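Local coordinates for protein lectin 2 (PDB 4TQJ) that binds carbohydrate, specifically recognising N-acetylglucosamine at the non-reducing terminus of sugar chains, at residues A[53-56]-A[57-60]; A[222-225]-A[226-229]; A[299-303]-A[304-308]; A[354-358]-A[359-363]. The protein carries 1 engineered substitution. All blocks are in the same frame, centred on the assembly; numbering follows the deposited sequence.

Contact 1 of 4, residues A[53-56]-A[57-60]; sequences GWLT and TKHV
Leu55 and His59 close a tight local turn, held by both backbone and side-chain hydrogen bonds, in the loop that runs from strand 41-44 to strand 60-64. The carbonyl of Leu55 receives two amides. Lys58 N, 3.2 Å from Leu55 O, closes a beta turn with Thr56 and Thr57 at its corners and comes from above the carbonyl plane. His59 N, 2.8 Å from Leu55 O, approaches nearly end-on to the carbonyl and extends the turn to five residues. The imidazole answers in the other direction: Leu55 N lies in the ring plane, 2.8 Å from His59 ND1, in a nearly straight bond (165°). With CG beside the backbone N (chi1 -47°), the His59 ring folds back over the turn so that ND1 can reach this amide. Histidine suits the place because its two nitrogens serve opposite sides; NE2 is bonded to Asn79 OD1, consistent with ND1 as acceptor and the proton on NE2.

In the beta-propeller this is a linker between blades, as strand 60-64 opens the next four-stranded sheet. Trp54 supplies the buried apolar wall, its CE3 3.5 Å from His59 CB. The two rings meet obliquely, with centroids 5.1 Å apart, and Trp54 NE1 is bonded to Asn46 OD1. Lys58 CB covers one face of the imidazole. A water donates to both Thr56 O and His59 O, 2.7 and 3.0 Å away respectively, tying the turn to the start of the strand, while Thr56 OG1 is bonded to Glu392 O.

Contact 2 of 4, residues A[222-225]-A[226-229]; sequences GWKI and GDHP
Gly226 follows Ile225 round the corner of the turn; having no side chain, it fits beside the Asp227 carboxylate. Asp227 comes next and lies across the extended chain of Lys224: OD1 is 3.6 Å from Lys224 CD, whereas the ammonium stands 4.6 Å off, measured from Lys224 NZ to Asp227 OD1, beyond a salt bridge. A water fills the interval, donating to Asp227 OD1 and accepting from Lys224 NZ, so it bridges the two charged groups at the exposed side of the loop.

His228 carries most of the contact. Its N bonds Lys224 O in the carbonyl plane at 3.1 Å, closing a five-residue turn, and Lys224 N returns the bond to His228 ND1 at 3.0 Å, almost straight (173°) and in the ring plane. CG stands anti to the carbonyl carbon (chi1 -52°), which swings the imidazole back to that amide, while Asp227 CB covers one ring face. His228 CB packs 3.6 Å from Trp223 CE3, and the indole and imidazole planes are steeply inclined at 72°. Pro229 follows the turn and leads into strand 230-233; its carbonyl oxygen lies near the plane of the indole. Trp223 NE1 is bonded to Asn215 OD1. This five-residue turn, with its Trp and His, joins successive blades of the beta-propeller.

Contact 3 of 4, residues A[299-303]-A[304-308]; sequences VGFGN and AGVYV
Val306 brings its CG2 obliquely to the Phe301 ring, 3.5 Å from Phe301 CD1 and equally close to CE1, the two side chains running alongside each other in the same direction. Its other branch, CG1, stands anti to the backbone N (chi1 -176°) and points elsewhere, to meet Val299 CG1 at 3.7 Å. Val308 completes this apolar face, its CG2 4.2 Å from Val299 CG1. A branched valine suits position 306, where its two methyls serve two neighbours from a short stem. The same face meets the neighbouring sheet, where Phe301 and Val306 both touch Ile353.

On the reverse face Gly300 sits opposite Tyr307. The glycine presents only backbone there, and the Tyr307 ring turns an edge toward Gly300 O and Gly302 N. The pair is fastened by two bonds in their carbonyl planes: Gly300 N to Tyr307 O, 2.8 Å, and Tyr307 N to Gly300 O, 2.7 Å. Beyond the next pair the chain enters the loop, where Gly302 N reaches Gly305 O at 2.9 Å in a more bent bond (136°), with the donor tilted from the carbonyl plane. Asn303 and Ala304 form the corners, both with helical backbone angles; Asn303 OD1 is bonded to His283 NE2. Gly305 then adopts an extended conformation, with positive phi, that a residue bearing a CB would find strained. Strands 297-301 and 306-309 form an antiparallel beta hairpin, the middle pair of a four-stranded blade in a beta-propeller, within an FG-GAP-like repeat.

Contact 4 of 4, residues A[354-358]-A[359-363]; sequences IGFGE and KETLV
Ile354 sends CG1 anti to the backbone N (chi1 177°), carrying CD1 to Thr361 CG2 at 3.7 Å, while its CB meets Val363 CG2 on the same face at 4.3 Å. Gly355 pairs with Leu362 through two bonds: Gly355 N to Leu362 O, 2.8 Å, and Leu362 N to Gly355 O, 2.9 Å. Phe356 returns to the face of Ile354, whose CD1 lies at its ring edge; Thr361 runs alongside, with OG1 3.5 Å from Phe356 CD1. Threonine suits this position, since its methyl group packs on the isoleucine while its hydroxyl is bonded to Asp381 O. Gly357 bonds through N to Glu360 O at 2.7 Å, a close approach suited to a residue without a side chain. Glu358 finally runs beside Lys359, their aliphatic parts touching where Glu358 CG lies 3.4 Å from Lys359 CD.

The charged ends do not pair: Glu358 OE2 and Lys359 NZ are 6.2 Å apart, and Glu358 OE1 is bonded to His338 NE2. The beta hairpin of strands 352-356 and 361-364 thus rests on backbone bonds and apolar contact, with any attraction between Glu358 and Lys359 probably a weak, longer-range addition.

Overall arrangement
Seven antiparallel sheets, consistent with a seven-bladed beta-propeller, supply the common frame. Contacts 1 and 2 are corresponding loops, each leading into the first strand of a blade, with centres 26 Å apart; the Trp and His pairing recurs in both. Contacts 3 and 4 are corresponding hairpins of successive blades, with centres 16 Å apart and nearest atoms about 6 Å apart. Although contacts 3 and 4 do not touch, Phe301 and Val306 reach Ile353, the residue preceding contact 4. Contacts 2 and 3 approach to about 8 Å at their nearest atoms, whereas contacts 1 and 3 lie farthest apart, with centres 32 Å apart.

Contact 1 of 4, residues A[53-56]-A[57-60]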
ATOM      1  N   GLY A  53       9.318 -16.537 -23.807  1.00 20.42           N
ATOM      2  CA  GLY A  53       8.586 -17.625 -24.434  1.00 21.77           C
ATOM      3  C   GLY A  53       7.468 -18.225 -23.596  1.00 22.68           C
ATOM      4  O   GLY A  53       7.217 -19.422 -23.674  1.00 22.08           O
ATOM      5  N   TRP A  54       6.780 -17.396 -22.814  1.00 23.18           N
ATOM      6  CA  TRP A  54       5.740 -17.883 -21.908  1.00 21.51           C
ATOM      7  C   TRP A  54       4.408 -18.066 -22.615  1.00 25.08           C
ATOM      8  O   TRP A  54       3.993 -17.225 -23.418  1.00 22.62           O
ATOM      9  CB  TRP A  54       5.587 -16.950 -20.701  1.00 19.86           C
ATOM     10  CG  TRP A  54       6.779 -16.990 -19.778  1.00 21.26           C
ATOM     11  CD1 TRP A  54       8.000 -16.413 -19.985  1.00 19.91           C
ATOM     12  CD2 TRP A  54       6.860 -17.655 -18.511  1.00 20.56           C
ATOM     13  NE1 TRP A  54       8.837 -16.674 -18.921  1.00 24.60           N
ATOM     14  CE2 TRP A  54       8.160 -17.441 -18.006  1.00 22.29           C
ATOM     15  CE3 TRP A  54       5.957 -18.415 -17.755  1.00 18.86           C
ATOM     16  CZ2 TRP A  54       8.581 -17.956 -16.782  1.00 21.21           C
ATOM     17  CZ3 TRP A  54       6.373 -18.923 -16.538  1.00 17.42           C
ATOM     18  CH2 TRP A  54       7.675 -18.691 -16.061  1.00 19.84           C
ATOM     19  N   LEU A  55       3.738 -19.173 -22.309  1.00 20.72           N
ATOM     20  CA  LEU A  55       2.499 -19.531 -22.984  1.00 22.38           C
ATOM     21  C   LEU A  55       1.385 -19.876 -21.997  1.00 21.44           C
ATOM     22  O   LEU A  55       1.613 -20.554 -20.991  1.00 20.76           O
ATOM     23  CB  LEU A  55       2.753 -20.728 -23.906  1.00 25.94           C
ATOM     24  CG  LEU A  55       3.751 -20.443 -25.032  1.00 26.28           C
ATOM     25  CD1 LEU A  55       4.223 -21.727 -25.711  1.00 28.38           C
ATOM     26  CD2 LEU A  55       3.118 -19.509 -26.030  1.00 26.41           C
ATOM     27  N   THR A  56       0.176 -19.427 -22.297  1.00 19.82           N
ATOM     28  CA  THR A  56      -0.967 -19.763 -21.465  1.00 22.74           C
ATOM     29  C   THR A  56      -1.265 -21.258 -21.540  1.00 23.84           C
ATOM     30  O   THR A  56      -1.883 -21.813 -20.636  1.00 22.32           O
ATOM     31  CB  THR A  56      -2.226 -18.970 -21.858  1.00 21.29           C
ATOM     32  OG1 THR A  56      -2.595 -19.300 -23.202  1.00 24.80           O
ATOM     33  CG2 THR A  56      -1.978 -17.458 -21.744  1.00 18.01           C
ATOM     34  N   THR A  57      -0.811 -21.912 -22.606  1.00 22.67           N
ATOM     35  CA  THR A  57      -1.111 -23.332 -22.784  1.00 23.87           C
ATOM     36  C   THR A  57      -0.155 -24.226 -22.009  1.00 24.28           C
ATOM     37  O   THR A  57      -0.440 -25.402 -21.816  1.00 24.58           O
ATOM     38  CB  THR A  57      -1.080 -23.764 -24.259  1.00 19.28           C
ATOM     39  OG1 THR A  57       0.205 -23.471 -24.810  1.00 22.77           O
ATOM     40  CG2 THR A  57      -2.144 -23.036 -25.054  1.00 25.29           C
ATOM     41  N   LYS A  58       0.974 -23.680 -21.565  1.00 20.19           N
ATOM     42  CA  LYS A  58       1.997 -24.497 -20.917  1.00 20.58           C
ATOM     43  C   LYS A  58       2.433 -23.998 -19.543  1.00 20.08           C
ATOM     44  O   LYS A  58       3.005 -24.752 -18.766  1.00 20.24           O
ATOM     45  CB  LYS A  58       3.245 -24.602 -21.804  1.00 22.78           C
ATOM     46  CG  LYS A  58       3.019 -25.310 -23.129  1.00 24.87           C
ATOM     47  CD  LYS A  58       4.303 -25.357 -23.972  1.00 31.50           C
ATOM     48  CE  LYS A  58       5.465 -25.976 -23.202  1.00 32.05           C
ATOM     49  NZ  LYS A  58       6.598 -26.387 -24.091  1.00 30.55           N
ATOM     50  N   HIS A  59       2.178 -22.725 -19.252  1.00 18.27           N
ATOM     51  CA  HIS A  59       2.718 -22.116 -18.051  1.00 18.80           C
ATOM     52  C   HIS A  59       1.654 -21.457 -17.190  1.00 15.40           C
ATOM     53  O   HIS A  59       0.556 -21.161 -17.655  1.00 18.85           O
ATOM     54  CB  HIS A  59       3.809 -21.110 -18.412  1.00 18.39           C
ATOM     55  CG  HIS A  59       4.793 -21.633 -19.407  1.00 21.66           C
ATOM     56  ND1 HIS A  59       4.919 -21.110 -20.678  1.00 21.28           N
ATOM     57  CD2 HIS A  59       5.686 -22.650 -19.331  1.00 23.51           C
ATOM     58  CE1 HIS A  59       5.850 -21.776 -21.336  1.00 23.09           C
ATOM     59  NE2 HIS A  59       6.333 -22.715 -20.541  1.00 26.47           N
ATOM     60  N   VAL A  60       2.016 -21.228 -15.934  1.00 17.83           N
ATOM     61  CA  VAL A  60       1.149 -20.616 -14.941  1.00 16.04           C
ATOM     62  C   VAL A  60       1.835 -19.357 -14.423  1.00 16.02           C
ATOM     63  O   VAL A  60       3.015 -19.395 -14.031  1.00 16.66           O
ATOM     64  CB  VAL A  60       0.873 -21.612 -13.779  1.00 16.13           C
ATOM     65  CG1 VAL A  60       0.116 -20.950 -12.644  1.00 11.46           C
ATOM     66  CG2 VAL A  60       0.100 -22.803 -14.302  1.00 18.88           C
TER
HETATM   67  O   HOH W   1      -2.382 -21.115 -18.062  1.00 23.43           O

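Contact 2 of 4, residues A[222-225]-A[226-229]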
ATOM      1  N   GLY A 222     -26.375 -33.006 -10.535  1.00 13.60           N
ATOM      2  CA  GLY A 222     -26.177 -32.670 -11.939  1.00 13.92           C
ATOM      3  C   GLY A 222     -25.401 -31.379 -12.197  1.00 15.57           C
ATOM      4  O   GLY A 222     -25.609 -30.711 -13.205  1.00 15.85           O
ATOM      5  N   TRP A 223     -24.503 -31.021 -11.284  1.00 15.83           N
ATOM      6  CA  TRP A 223     -23.713 -29.793 -11.412  1.00 14.48           C
ATOM      7  C   TRP A 223     -22.612 -29.919 -12.476  1.00 13.99           C
ATOM      8  O   TRP A 223     -21.693 -30.711 -12.312  1.00 14.33           O
ATOM      9  CB  TRP A 223     -23.096 -29.447 -10.045  1.00 13.77           C
ATOM     10  CG  TRP A 223     -24.155 -29.058  -9.053  1.00 14.94           C
ATOM     11  CD1 TRP A 223     -24.974 -29.904  -8.341  1.00 14.88           C
ATOM     12  CD2 TRP A 223     -24.549 -27.729  -8.701  1.00 11.17           C
ATOM     13  NE1 TRP A 223     -25.843 -29.171  -7.560  1.00 13.85           N
ATOM     14  CE2 TRP A 223     -25.606 -27.834  -7.770  1.00 15.08           C
ATOM     15  CE3 TRP A 223     -24.109 -26.456  -9.079  1.00 12.25           C
ATOM     16  CZ2 TRP A 223     -26.223 -26.712  -7.202  1.00 14.14           C
ATOM     17  CZ3 TRP A 223     -24.727 -25.342  -8.525  1.00 12.42           C
ATOM     18  CH2 TRP A 223     -25.778 -25.478  -7.601  1.00 12.85           C
ATOM     19  N   LYS A 224     -22.686 -29.133 -13.553  1.00 13.14           N
ATOM     20  CA  LYS A 224     -21.679 -29.240 -14.614  1.00 16.09           C
ATOM     21  C   LYS A 224     -20.675 -28.081 -14.647  1.00 17.30           C
ATOM     22  O   LYS A 224     -21.031 -26.919 -14.408  1.00 13.98           O
ATOM     23  CB  LYS A 224     -22.331 -29.383 -15.984  1.00 18.70           C
ATOM     24  CG  LYS A 224     -23.329 -30.524 -16.115  1.00 22.64           C
ATOM     25  CD  LYS A 224     -23.873 -30.501 -17.538  1.00 29.40           C
ATOM     26  CE  LYS A 224     -25.157 -31.301 -17.689  1.00 40.67           C
ATOM     27  NZ  LYS A 224     -25.753 -31.105 -19.052  1.00 40.79           N
ATOM     28  N   ILE A 225     -19.425 -28.412 -14.968  1.00 17.12           N
ATOM     29  CA  ILE A 225     -18.347 -27.423 -15.018  1.00 17.33           C
ATOM     30  C   ILE A 225     -18.694 -26.157 -15.835  1.00 20.56           C
ATOM     31  O   ILE A 225     -18.452 -25.031 -15.400  1.00 21.21           O
ATOM     32  CB  ILE A 225     -17.017 -28.056 -15.492  1.00 16.82           C
ATOM     33  CG1 ILE A 225     -16.494 -29.012 -14.419  1.00 15.39           C
ATOM     34  CG2 ILE A 225     -15.972 -26.975 -15.768  1.00 16.77           C
ATOM     35  CD1 ILE A 225     -16.183 -28.300 -13.087  1.00 14.34           C
ATOM     36  N   GLY A 226     -19.273 -26.282 -17.011  1.00 14.88           N
ATOM     37  CA  GLY A 226     -19.517 -25.009 -17.685  1.00 29.18           C
ATOM     38  C   GLY A 226     -20.578 -24.179 -16.964  1.00 24.68           C
ATOM     39  O   GLY A 226     -20.389 -23.062 -16.433  1.00 22.48           O
ATOM     40  N   ASP A 227     -21.713 -24.835 -16.879  1.00 18.52           N
ATOM     41  CA  ASP A 227     -23.002 -24.223 -16.824  1.00 18.10           C
ATOM     42  C   ASP A 227     -23.421 -23.818 -15.420  1.00 18.54           C
ATOM     43  O   ASP A 227     -24.304 -22.978 -15.262  1.00 14.28           O
ATOM     44  CB  ASP A 227     -23.955 -25.268 -17.394  1.00 18.74           C
ATOM     45  CG  ASP A 227     -23.401 -25.908 -18.664  1.00 21.68           C
ATOM     46  OD1 ASP A 227     -23.516 -27.135 -18.842  1.00 23.96           O
ATOM     47  OD2 ASP A 227     -22.840 -25.169 -19.493  1.00 24.11           O
ATOM     48  N   HIS A 228     -22.777 -24.418 -14.420  1.00 15.04           N
ATOM     49  CA  HIS A 228     -23.169 -24.259 -13.022  1.00 13.67           C
ATOM     50  C   HIS A 228     -21.974 -23.945 -12.143  1.00 15.22           C
ATOM     51  O   HIS A 228     -21.438 -24.838 -11.471  1.00 14.20           O
ATOM     52  CB  HIS A 228     -23.845 -25.523 -12.505  1.00 13.48           C
ATOM     53  CG  HIS A 228     -24.964 -26.000 -13.377  1.00 15.23           C
ATOM     54  ND1 HIS A 228     -24.925 -27.207 -14.042  1.00 14.74           N
ATOM     55  CD2 HIS A 228     -26.142 -25.427 -13.713  1.00 10.68           C
ATOM     56  CE1 HIS A 228     -26.036 -27.363 -14.738  1.00 16.71           C
ATOM     57  NE2 HIS A 228     -26.792 -26.291 -14.560  1.00 12.64           N
ATOM     58  N   PRO A 229     -21.547 -22.676 -12.147  1.00 15.09           N
ATOM     59  CA  PRO A 229     -20.411 -22.226 -11.334  1.00 13.64           C
ATOM     60  C   PRO A 229     -20.625 -22.475  -9.840  1.00 15.28           C
ATOM     61  O   PRO A 229     -21.738 -22.309  -9.348  1.00 14.20           O
ATOM     62  CB  PRO A 229     -20.339 -20.718 -11.627  1.00 16.49           C
ATOM     63  CG  PRO A 229     -21.666 -20.362 -12.240  1.00 16.42           C
ATOM     64  CD  PRO A 229     -22.110 -21.587 -12.967  1.00 14.28           C
TER
HETATM   65  O   HOH W   2     -26.020 -27.942 -18.807  1.00 32.70           O

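Contact 3 of 4, residues A[299-303]-A[304-308]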
ATOM      1  N   VAL A 299     -23.042 -11.534  -7.474  1.00 12.86           N
ATOM      2  CA  VAL A 299     -22.933 -10.560  -8.552  1.00 12.51           C
ATOM      3  C   VAL A 299     -22.887 -11.257  -9.910  1.00 11.75           C
ATOM      4  O   VAL A 299     -22.118 -12.198 -10.109  1.00  9.35           O
ATOM      5  CB  VAL A 299     -21.636  -9.737  -8.452  1.00 14.19           C
ATOM      6  CG1 VAL A 299     -21.620  -8.673  -9.551  1.00 11.24           C
ATOM      7  CG2 VAL A 299     -21.479  -9.123  -7.059  1.00 14.24           C
ATOM      8  N   GLY A 300     -23.693 -10.788 -10.852  1.00 10.71           N
ATOM      9  CA  GLY A 300     -23.743 -11.417 -12.161  1.00 11.12           C
ATOM     10  C   GLY A 300     -23.834 -10.435 -13.310  1.00 12.52           C
ATOM     11  O   GLY A 300     -24.666  -9.532 -13.300  1.00 13.47           O
ATOM     12  N   PHE A 301     -22.984 -10.626 -14.312  1.00 12.53           N
ATOM     13  CA  PHE A 301     -22.983  -9.785 -15.502  1.00 12.19           C
ATOM     14  C   PHE A 301     -23.927 -10.426 -16.517  1.00 13.66           C
ATOM     15  O   PHE A 301     -23.547 -11.338 -17.251  1.00 14.37           O
ATOM     16  CB  PHE A 301     -21.564  -9.630 -16.057  1.00 10.48           C
ATOM     17  CG  PHE A 301     -20.647  -8.829 -15.152  1.00 13.78           C
ATOM     18  CD1 PHE A 301     -20.452  -7.471 -15.363  1.00 12.20           C
ATOM     19  CD2 PHE A 301     -20.014  -9.430 -14.066  1.00 15.56           C
ATOM     20  CE1 PHE A 301     -19.630  -6.716 -14.506  1.00 14.14           C
ATOM     21  CE2 PHE A 301     -19.186  -8.687 -13.209  1.00 15.89           C
ATOM     22  CZ  PHE A 301     -18.987  -7.332 -13.437  1.00 12.60           C
ATOM     23  N   GLY A 302     -25.174  -9.960 -16.513  1.00 12.10           N
ATOM     24  CA  GLY A 302     -26.211 -10.519 -17.358  1.00 12.72           C
ATOM     25  C   GLY A 302     -26.271  -9.845 -18.718  1.00 14.85           C
ATOM     26  O   GLY A 302     -25.266  -9.326 -19.214  1.00 13.83           O
ATOM     27  N   ASN A 303     -27.456  -9.848 -19.318  1.00 15.99           N
ATOM     28  CA  ASN A 303     -27.639  -9.285 -20.650  1.00 14.47           C
ATOM     29  C   ASN A 303     -27.729  -7.761 -20.627  1.00 13.81           C
ATOM     30  O   ASN A 303     -27.003  -7.085 -21.339  1.00 14.35           O
ATOM     31  CB  ASN A 303     -28.886  -9.883 -21.317  1.00 17.32           C
ATOM     32  CG  ASN A 303     -28.723 -11.354 -21.629  1.00 18.88           C
ATOM     33  OD1 ASN A 303     -27.722 -11.760 -22.219  1.00 14.75           O
ATOM     34  ND2 ASN A 303     -29.700 -12.167 -21.218  1.00 18.62           N
ATOM     35  N   ALA A 304     -28.617  -7.230 -19.798  1.00 12.17           N
ATOM     36  CA  ALA A 304     -28.861  -5.795 -19.770  1.00 15.27           C
ATOM     37  C   ALA A 304     -27.834  -5.051 -18.914  1.00 15.43           C
ATOM     38  O   ALA A 304     -27.743  -3.834 -18.968  1.00 12.99           O
ATOM     39  CB  ALA A 304     -30.261  -5.502 -19.272  1.00 17.80           C
ATOM     40  N   GLY A 305     -27.075  -5.785 -18.112  1.00 15.26           N
ATOM     41  CA  GLY A 305     -26.122  -5.153 -17.223  1.00 13.68           C
ATOM     42  C   GLY A 305     -25.898  -6.065 -16.042  1.00 16.42           C
ATOM     43  O   GLY A 305     -26.124  -7.279 -16.132  1.00 12.58           O
ATOM     44  N   VAL A 306     -25.488  -5.475 -14.924  1.00 13.04           N
ATOM     45  CA  VAL A 306     -25.064  -6.240 -13.766  1.00 11.52           C
ATOM     46  C   VAL A 306     -26.193  -6.413 -12.776  1.00 12.36           C
ATOM     47  O   VAL A 306     -26.860  -5.446 -12.413  1.00 16.26           O
ATOM     48  CB  VAL A 306     -23.908  -5.522 -13.042  1.00 10.37           C
ATOM     49  CG1 VAL A 306     -23.417  -6.374 -11.888  1.00 11.28           C
ATOM     50  CG2 VAL A 306     -22.769  -5.206 -14.033  1.00 14.94           C
ATOM     51  N   TYR A 307     -26.389  -7.647 -12.331  1.00 11.75           N
ATOM     52  CA  TYR A 307     -27.390  -7.975 -11.320  1.00 13.97           C
ATOM     53  C   TYR A 307     -26.722  -8.371 -10.015  1.00 13.62           C
ATOM     54  O   TYR A 307     -25.637  -8.962 -10.015  1.00 12.46           O
ATOM     55  CB  TYR A 307     -28.281  -9.118 -11.807  1.00 14.16           C
ATOM     56  CG  TYR A 307     -29.140  -8.706 -12.967  1.00 15.57           C
ATOM     57  CD1 TYR A 307     -30.456  -8.299 -12.775  1.00 21.20           C
ATOM     58  CD2 TYR A 307     -28.631  -8.685 -14.251  1.00 15.20           C
ATOM     59  CE1 TYR A 307     -31.250  -7.901 -13.849  1.00 23.57           C
ATOM     60  CE2 TYR A 307     -29.417  -8.287 -15.331  1.00 18.39           C
ATOM     61  CZ  TYR A 307     -30.719  -7.891 -15.123  1.00 17.43           C
ATOM     62  OH  TYR A 307     -31.488  -7.499 -16.205  1.00 19.07           O
ATOM     63  N   VAL A 308     -27.369  -8.050  -8.903  1.00 14.29           N
ATOM     64  CA  VAL A 308     -26.813  -8.361  -7.595  1.00 13.57           C
ATOM     65  C   VAL A 308     -27.908  -8.849  -6.666  1.00 14.85           C
ATOM     66  O   VAL A 308     -29.033  -8.345  -6.700  1.00 17.42           O
ATOM     67  CB  VAL A 308     -26.146  -7.118  -6.959  1.00 15.41           C
ATOM     68  CG1 VAL A 308     -25.873  -7.350  -5.493  1.00 18.70           C
ATOM     69  CG2 VAL A 308     -24.871  -6.716  -7.734  1.00 14.26           C
TER

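Contact 4 of 4, residues A[354-358]-A[359-363]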
ATOM      1  N   ILE A 354     -14.778  -3.288 -12.276  1.00 15.13           N
ATOM      2  CA  ILE A 354     -13.878  -2.782 -13.300  1.00 14.11           C
ATOM      3  C   ILE A 354     -13.879  -3.748 -14.475  1.00 15.88           C
ATOM      4  O   ILE A 354     -13.902  -4.968 -14.297  1.00 13.05           O
ATOM      5  CB  ILE A 354     -12.441  -2.566 -12.771  1.00 19.28           C
ATOM      6  CG1 ILE A 354     -11.509  -2.106 -13.906  1.00 24.14           C
ATOM      7  CG2 ILE A 354     -11.902  -3.844 -12.158  1.00 16.47           C
ATOM      8  CD1 ILE A 354     -10.113  -1.676 -13.433  1.00 25.10           C
ATOM      9  N   GLY A 355     -13.883  -3.196 -15.679  1.00 15.86           N
ATOM     10  CA  GLY A 355     -13.956  -4.010 -16.879  1.00 16.52           C
ATOM     11  C   GLY A 355     -12.946  -3.553 -17.904  1.00 16.63           C
ATOM     12  O   GLY A 355     -12.903  -2.371 -18.234  1.00 18.29           O
ATOM     13  N   PHE A 356     -12.124  -4.484 -18.387  1.00 13.88           N
ATOM     14  CA  PHE A 356     -11.180  -4.196 -19.457  1.00 16.37           C
ATOM     15  C   PHE A 356     -11.904  -4.432 -20.779  1.00 17.87           C
ATOM     16  O   PHE A 356     -12.061  -5.575 -21.204  1.00 19.86           O
ATOM     17  CB  PHE A 356      -9.947  -5.105 -19.374  1.00 16.29           C
ATOM     18  CG  PHE A 356      -9.151  -4.967 -18.080  1.00 15.63           C
ATOM     19  CD1 PHE A 356      -9.456  -3.990 -17.148  1.00 20.04           C
ATOM     20  CD2 PHE A 356      -8.106  -5.834 -17.807  1.00 19.47           C
ATOM     21  CE1 PHE A 356      -8.718  -3.877 -15.959  1.00 19.28           C
ATOM     22  CE2 PHE A 356      -7.379  -5.735 -16.625  1.00 22.97           C
ATOM     23  CZ  PHE A 356      -7.691  -4.753 -15.700  1.00 21.34           C
ATOM     24  N   GLY A 357     -12.353  -3.354 -21.411  1.00 18.91           N
ATOM     25  CA  GLY A 357     -13.207  -3.445 -22.590  1.00 19.14           C
ATOM     26  C   GLY A 357     -12.481  -3.527 -23.923  1.00 21.21           C
ATOM     27  O   GLY A 357     -11.317  -3.909 -23.988  1.00 18.87           O
ATOM     28  N   GLU A 358     -13.187  -3.187 -24.997  1.00 20.34           N
ATOM     29  CA  GLU A 358     -12.619  -3.276 -26.338  1.00 23.45           C
ATOM     30  C   GLU A 358     -11.464  -2.292 -26.500  1.00 19.60           C
ATOM     31  O   GLU A 358     -10.390  -2.663 -26.959  1.00 19.02           O
ATOM     32  CB  GLU A 358     -13.691  -3.011 -27.408  1.00 19.27           C
ATOM     33  CG  GLU A 358     -13.241  -3.328 -28.823  1.00 23.05           C
ATOM     34  CD  GLU A 358     -13.177  -4.817 -29.117  1.00 24.97           C
ATOM     35  OE1 GLU A 358     -13.385  -5.637 -28.201  1.00 24.58           O
ATOM     36  OE2 GLU A 358     -12.923  -5.179 -30.278  1.00 30.18           O
ATOM     37  N   LYS A 359     -11.697  -1.044 -26.109  1.00 22.38           N
ATOM     38  CA  LYS A 359     -10.726   0.030 -26.307  1.00 24.40           C
ATOM     39  C   LYS A 359     -10.490   0.838 -25.029  1.00 27.99           C
ATOM     40  O   LYS A 359      -9.601   1.695 -24.980  1.00 28.70           O
ATOM     41  CB  LYS A 359     -11.218   0.977 -27.406  1.00 29.31           C
ATOM     42  CG  LYS A 359     -11.873   0.275 -28.592  1.00 27.90           C
ATOM     43  CD  LYS A 359     -10.973  -0.803 -29.206  1.00 31.20           C
ATOM     44  CE  LYS A 359     -10.019  -0.236 -30.238  1.00 30.90           C
ATOM     45  NZ  LYS A 359     -10.742   0.480 -31.341  1.00 43.78           N
ATOM     46  N   GLU A 360     -11.295   0.569 -24.005  1.00 27.25           N
ATOM     47  CA  GLU A 360     -11.217   1.296 -22.747  1.00 24.92           C
ATOM     48  C   GLU A 360     -11.343   0.374 -21.538  1.00 28.02           C
ATOM     49  O   GLU A 360     -12.027  -0.648 -21.589  1.00 22.01           O
ATOM     50  CB  GLU A 360     -12.340   2.332 -22.663  1.00 26.81           C
ATOM     51  CG  GLU A 360     -12.111   3.607 -23.425  1.00 34.86           C
ATOM     52  CD  GLU A 360     -13.172   4.636 -23.104  1.00 42.80           C
ATOM     53  OE1 GLU A 360     -14.345   4.403 -23.461  1.00 45.13           O
ATOM     54  OE2 GLU A 360     -12.841   5.669 -22.479  1.00 52.56           O
ATOM     55  N   THR A 361     -10.694   0.760 -20.447  1.00 25.24           N
ATOM     56  CA  THR A 361     -10.919   0.147 -19.145  1.00 22.52           C
ATOM     57  C   THR A 361     -11.883   1.027 -18.349  1.00 25.34           C
ATOM     58  O   THR A 361     -11.580   2.182 -18.053  1.00 25.58           O
ATOM     59  CB  THR A 361      -9.607  -0.000 -18.372  1.00 22.86           C
ATOM     60  OG1 THR A 361      -8.824  -1.048 -18.964  1.00 23.65           O
ATOM     61  CG2 THR A 361      -9.881  -0.327 -16.902  1.00 24.77           C
ATOM     62  N   LEU A 362     -13.052   0.480 -18.027  1.00 21.75           N
ATOM     63  CA  LEU A 362     -14.103   1.232 -17.359  1.00 22.31           C
ATOM     64  C   LEU A 362     -14.301   0.770 -15.927  1.00 21.85           C
ATOM     65  O   LEU A 362     -13.969  -0.360 -15.567  1.00 19.50           O
ATOM     66  CB  LEU A 362     -15.425   1.079 -18.105  1.00 21.68           C
ATOM     67  CG  LEU A 362     -15.415   1.423 -19.593  1.00 23.72           C
ATOM     68  CD1 LEU A 362     -16.830   1.290 -20.145  1.00 24.49           C
ATOM     69  CD2 LEU A 362     -14.891   2.819 -19.794  1.00 24.20           C
ATOM     70  N   VAL A 363     -14.865   1.643 -15.111  1.00 19.05           N
ATOM     71  CA  VAL A 363     -15.027   1.317 -13.714  1.00 15.03           C
ATOM     72  C   VAL A 363     -16.326   1.934 -13.230  1.00 20.08           C
ATOM     73  O   VAL A 363     -16.735   2.992 -13.699  1.00 18.46           O
ATOM     74  CB  VAL A 363     -13.801   1.824 -12.891  1.00 20.18           C
ATOM     75  CG1 VAL A 363     -13.746   3.335 -12.896  1.00 20.83           C
ATOM     76  CG2 VAL A 363     -13.832   1.310 -11.461  1.00 20.86           C
TER